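Local coordinates for putative curved DNA-binding protein (Chaetomium thermophilum var. thermophilum DSM 1495, PDB 4IPA) that probably acts in ribosome biogenesis through a methionine-aminopeptidase-like fold and may also bind DNA, at residues A20-V23 and D24-T27; T176-D179 and E180-A183. All blocks are in the same frame, centred on the assembly; numbering follows the deposited sequence.

In the fold
Interactions 1 and 2 are both surface contacts at the start of a helix, and neither contains a buried residue. Their centres lie 30 Å apart and their nearest atoms about 20 Å, so each belongs to its own element: residues 20-27 begin the long helix 23-46, whereas residues 176-183 begin the short helix 179-186, farther from the centre of the chain. In each, a hydroxyl at the N-cap accepts an N-H from the first turn. Beyond this the chemistry diverges. Interaction 1 adds apolar contact from Ile21 and a threonine bonded to a helix carbonyl; interaction 2 is more polar, with a glutamate returning bonds to the capping threonine.

Interaction 1: residues A20-V23 and D24-T27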
ATOM      1  N   ALA A  20       7.962 -20.763  11.155  1.00 40.25           N
ATOM      2  CA  ALA A  20       8.773 -19.588  11.456  1.00 42.43           C
ATOM      3  C   ALA A  20       9.521 -19.092  10.224  1.00 40.36           C
ATOM      4  O   ALA A  20       9.998 -19.882   9.405  1.00 43.89           O
ATOM      5  CB  ALA A  20       9.761 -19.884  12.591  1.00 41.10           C
ATOM      6  N   ILE A  21       9.629 -17.776  10.102  1.00 38.40           N
ATOM      7  CA  ILE A  21      10.373 -17.177   9.003  1.00 37.44           C
ATOM      8  C   ILE A  21      11.867 -17.230   9.307  1.00 30.21           C
ATOM      9  O   ILE A  21      12.289 -16.897  10.410  1.00 31.87           O
ATOM     10  CB  ILE A  21       9.929 -15.733   8.754  1.00 28.21           C
ATOM     11  CG1 ILE A  21       8.412 -15.629   8.944  1.00 29.49           C
ATOM     12  CG2 ILE A  21      10.349 -15.311   7.361  1.00 25.38           C
ATOM     13  CD1 ILE A  21       7.827 -14.230   8.717  1.00 25.72           C
ATOM     14  N   SER A  22      12.656 -17.678   8.335  1.00 22.94           N
ATOM     15  CA  SER A  22      14.072 -17.855   8.551  1.00 25.24           C
ATOM     16  C   SER A  22      14.759 -16.492   8.687  1.00 29.49           C
ATOM     17  O   SER A  22      14.226 -15.455   8.264  1.00 22.99           O
ATOM     18  CB  SER A  22      14.695 -18.693   7.425  1.00 28.99           C
ATOM     19  OG  SER A  22      14.848 -17.960   6.214  1.00 25.05           O
ATOM     20  N   VAL A  23      15.932 -16.493   9.309  1.00 26.67           N
ATOM     21  CA  VAL A  23      16.738 -15.283   9.384  1.00 23.03           C
ATOM     22  C   VAL A  23      16.981 -14.762   7.984  1.00 23.86           C
ATOM     23  O   VAL A  23      16.877 -13.565   7.730  1.00 24.98           O
ATOM     24  CB  VAL A  23      18.087 -15.537  10.076  1.00 28.27           C
ATOM     25  CG1 VAL A  23      19.012 -14.328   9.917  1.00 22.28           C
ATOM     26  CG2 VAL A  23      17.857 -15.879  11.559  1.00 27.69           C
ATOM     27  N   ASP A  24      17.280 -15.664   7.061  1.00 21.96           N
ATOM     28  CA  ASP A  24      17.602 -15.241   5.702  1.00 24.43           C
ATOM     29  C   ASP A  24      16.463 -14.444   5.048  1.00 23.48           C
ATOM     30  O   ASP A  24      16.670 -13.371   4.492  1.00 21.55           O
ATOM     31  CB  ASP A  24      17.970 -16.439   4.837  1.00 20.39           C
ATOM     32  CG  ASP A  24      18.194 -16.056   3.383  1.00 27.60           C
ATOM     33  OD1 ASP A  24      19.133 -15.284   3.113  1.00 24.95           O
ATOM     34  OD2 ASP A  24      17.433 -16.526   2.509  1.00 31.00           O
ATOM     35  N   VAL A  25      15.259 -14.982   5.130  1.00 20.81           N
ATOM     36  CA  VAL A  25      14.096 -14.365   4.523  1.00 22.56           C
ATOM     37  C   VAL A  25      13.683 -13.080   5.262  1.00 22.30           C
ATOM     38  O   VAL A  25      13.461 -12.039   4.651  1.00 18.92           O
ATOM     39  CB  VAL A  25      12.955 -15.389   4.463  1.00 22.59           C
ATOM     40  CG1 VAL A  25      11.621 -14.718   4.123  1.00 21.41           C
ATOM     41  CG2 VAL A  25      13.331 -16.502   3.462  1.00 18.21           C
ATOM     42  N   LEU A  26      13.615 -13.160   6.581  1.00 17.79           N
ATOM     43  CA  LEU A  26      13.268 -12.011   7.382  1.00 20.87           C
ATOM     44  C   LEU A  26      14.224 -10.849   7.083  1.00 22.81           C
ATOM     45  O   LEU A  26      13.796  -9.709   6.896  1.00 26.70           O
ATOM     46  CB  LEU A  26      13.303 -12.405   8.849  1.00 23.62           C
ATOM     47  CG  LEU A  26      12.476 -11.587   9.837  1.00 35.40           C
ATOM     48  CD1 LEU A  26      11.126 -11.219   9.237  1.00 30.73           C
ATOM     49  CD2 LEU A  26      12.319 -12.363  11.153  1.00 28.39           C
ATOM     50  N   THR A  27      15.513 -11.158   6.997  1.00 21.99           N
ATOM     51  CA  THR A  27      16.565 -10.169   6.759  1.00 23.10           C
ATOM     52  C   THR A  27      16.490  -9.530   5.365  1.00 21.12           C
ATOM     53  O   THR A  27      16.830  -8.358   5.198  1.00 20.41           O
ATOM     54  CB  THR A  27      17.975 -10.798   6.994  1.00 22.99           C
ATOM     55  OG1 THR A  27      18.070 -11.239   8.357  1.00 23.06           O
ATOM     56  CG2 THR A  27      19.087  -9.795   6.721  1.00 20.58           C
TER
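A local N-capping contact joins Ser22 to Val25 at the start of helix 23-46, on the protein surface, where the first modelled residues lead into the helix. Ser22 OG, set between its own backbone N and carbonyl carbon (chi1 75°), turns back over the helix end and accepts from Val25 N at 3.2 Å. Serine suits this N-cap because its short side chain can take the place of the carbonyl that a preceding turn would have supplied. Its backbone oxygen is used as well: Leu26 N donates to Ser22 O at 2.9 Å, in a nearly straight bond. One residue before the cap, Ile21 presents its CG2 branch to the first turn, meeting Val25 CG1 at 3.5 Å with the two side chains at about a right angle. The same methyl lies a looser 4.4 Å from Leu26 CB; flanking the cap at these positions, Ile21 and Leu26 fit the pairing of a hydrophobic staple. Farther along, Val23 O is gripped twice by Thr27, from opposite faces of its carbonyl plane. Thr27 N donates to Val23 O at 2.9 Å as the regular helical bond, while Thr27 OG1 comes to Val23 O at 2.7 Å from above that plane. A threonine hydroxyl can thus be satisfied within the helix itself. Asp24, in the first turn, directs its carboxylate to Lys28 in a salt bridge, and its negative charge there would be expected to suit the helix dipole.

Interaction 2: residues T176-D179 and E180-A183; sequences TGTD and EEKA
With chi1 at 58°, Thr178 holds OG1 between its backbone N and carbonyl carbon, facing the first turn of helix 179-186, while Glu181 sends CG back beside its own backbone N (chi1 -74°) and then runs out extended toward the threonine. The two side chains pass obliquely and bond reciprocally. Thr178 OG1 accepts from Glu181 N at 3.0 Å and itself donates to Glu181 OE1 at 2.9 Å. The same OE1 takes Thr178 N at 2.9 Å, through its anti lone pair and in a nearly straight bond, whereas the hydroxyl reaches it on the anti side but tilted out of the carboxylate plane. One carboxylate oxygen is therefore held by two donors, which should fix the rotation of the glutamate end. Glutamate suits this place because its side chain is long enough to return to the N-H of the capping residue. Gly177 suits its place twice over: a beta carbon would collide with that oxygen, which lies 3.7 Å from Gly177 CA, and at this backbone conformation would also press on the carbonyl oxygen of Thr176. Along the backbone, Lys182 N donates to Thr178 O at 3.0 Å, and Ala183 N to Asp179 O at 2.9 Å. The extended chain of Lys182 lies back along the incoming loop, its CE 3.5 Å from Gly177 O. The reciprocal bonding of Thr178 and Glu181 is that of a capping box, here at the exposed first turn of the short helix 179-186.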
ATOM      1  N   THR A 176      -2.735 -12.979  27.842  1.00 29.57           N
ATOM      2  CA  THR A 176      -2.069 -13.017  29.136  1.00 35.55           C
ATOM      3  C   THR A 176      -3.031 -13.559  30.192  1.00 34.17           C
ATOM      4  O   THR A 176      -4.197 -13.824  29.901  1.00 36.78           O
ATOM      5  CB  THR A 176      -1.562 -11.609  29.545  1.00 37.79           C
ATOM      6  OG1 THR A 176      -2.673 -10.718  29.698  1.00 39.70           O
ATOM      7  CG2 THR A 176      -0.631 -11.051  28.476  1.00 37.19           C
ATOM      8  N   GLY A 177      -2.542 -13.726  31.413  1.00 35.82           N
ATOM      9  CA  GLY A 177      -3.398 -14.125  32.514  1.00 32.94           C
ATOM     10  C   GLY A 177      -3.305 -15.603  32.832  1.00 29.11           C
ATOM     11  O   GLY A 177      -2.267 -16.222  32.640  1.00 30.25           O
ATOM     12  N   THR A 178      -4.400 -16.166  33.328  1.00 27.93           N
ATOM     13  CA  THR A 178      -4.450 -17.569  33.704  1.00 29.45           C
ATOM     14  C   THR A 178      -4.363 -18.467  32.482  1.00 30.17           C
ATOM     15  O   THR A 178      -4.627 -18.039  31.360  1.00 29.10           O
ATOM     16  CB  THR A 178      -5.778 -17.903  34.385  1.00 32.70           C
ATOM     17  OG1 THR A 178      -6.845 -17.582  33.483  1.00 26.87           O
ATOM     18  CG2 THR A 178      -5.954 -17.117  35.719  1.00 27.04           C
ATOM     19  N   ASP A 179      -4.019 -19.726  32.711  1.00 27.93           N
ATOM     20  CA  ASP A 179      -4.032 -20.719  31.649  1.00 29.40           C
ATOM     21  C   ASP A 179      -5.428 -20.863  31.047  1.00 29.65           C
ATOM     22  O   ASP A 179      -5.577 -21.156  29.863  1.00 27.38           O
ATOM     23  CB  ASP A 179      -3.571 -22.063  32.194  1.00 29.28           C
ATOM     24  CG  ASP A 179      -2.092 -22.085  32.522  1.00 33.89           C
ATOM     25  OD1 ASP A 179      -1.456 -21.005  32.577  1.00 33.00           O
ATOM     26  OD2 ASP A 179      -1.567 -23.192  32.732  1.00 34.49           O
ATOM     27  N   GLU A 180      -6.450 -20.663  31.869  1.00 25.64           N
ATOM     28  CA  GLU A 180      -7.817 -20.825  31.407  1.00 28.10           C
ATOM     29  C   GLU A 180      -8.238 -19.680  30.483  1.00 29.93           C
ATOM     30  O   GLU A 180      -8.996 -19.889  29.529  1.00 26.49           O
ATOM     31  CB  GLU A 180      -8.778 -20.952  32.592  1.00 31.85           C
ATOM     32  CG  GLU A 180      -8.652 -22.274  33.362  1.00 31.89           C
ATOM     33  CD  GLU A 180      -7.697 -22.194  34.548  1.00 30.29           C
ATOM     34  OE1 GLU A 180      -6.722 -21.414  34.502  1.00 27.57           O
ATOM     35  OE2 GLU A 180      -7.925 -22.925  35.533  1.00 29.86           O
ATOM     36  N   GLU A 181      -7.739 -18.481  30.776  1.00 23.46           N
ATOM     37  CA  GLU A 181      -8.001 -17.293  29.965  1.00 30.76           C
ATOM     38  C   GLU A 181      -7.253 -17.406  28.647  1.00 28.56           C
ATOM     39  O   GLU A 181      -7.801 -17.131  27.576  1.00 27.93           O
ATOM     40  CB  GLU A 181      -7.587 -16.013  30.715  1.00 27.71           C
ATOM     41  CG  GLU A 181      -8.552 -15.623  31.844  1.00 33.58           C
ATOM     42  CD  GLU A 181      -8.005 -14.541  32.786  1.00 43.96           C
ATOM     43  OE1 GLU A 181      -6.907 -14.722  33.375  1.00 36.21           O
ATOM     44  OE2 GLU A 181      -8.693 -13.505  32.948  1.00 46.16           O
ATOM     45  N   LYS A 182      -5.999 -17.833  28.748  1.00 29.16           N
ATOM     46  CA  LYS A 182      -5.162 -18.094  27.586  1.00 28.68           C
ATOM     47  C   LYS A 182      -5.746 -19.149  26.647  1.00 28.92           C
ATOM     48  O   LYS A 182      -5.642 -19.015  25.423  1.00 31.48           O
ATOM     49  CB  LYS A 182      -3.762 -18.510  28.027  1.00 26.53           C
ATOM     50  CG  LYS A 182      -2.907 -17.357  28.549  1.00 30.17           C
ATOM     51  CD  LYS A 182      -1.509 -17.855  28.908  1.00 30.35           C
ATOM     52  CE  LYS A 182      -0.677 -16.777  29.565  1.00 36.86           C
ATOM     53  NZ  LYS A 182       0.514 -17.373  30.243  1.00 40.40           N
ATOM     54  N   ALA A 183      -6.348 -20.197  27.210  1.00 26.50           N
ATOM     55  CA  ALA A 183      -6.961 -21.247  26.389  1.00 28.03           C
ATOM     56  C   ALA A 183      -8.261 -20.772  25.743  1.00 27.05           C
ATOM     57  O   ALA A 183      -8.576 -21.163  24.622  1.00 26.04           O
ATOM     58  CB  ALA A 183      -7.196 -22.514  27.201  1.00 25.32           C
TER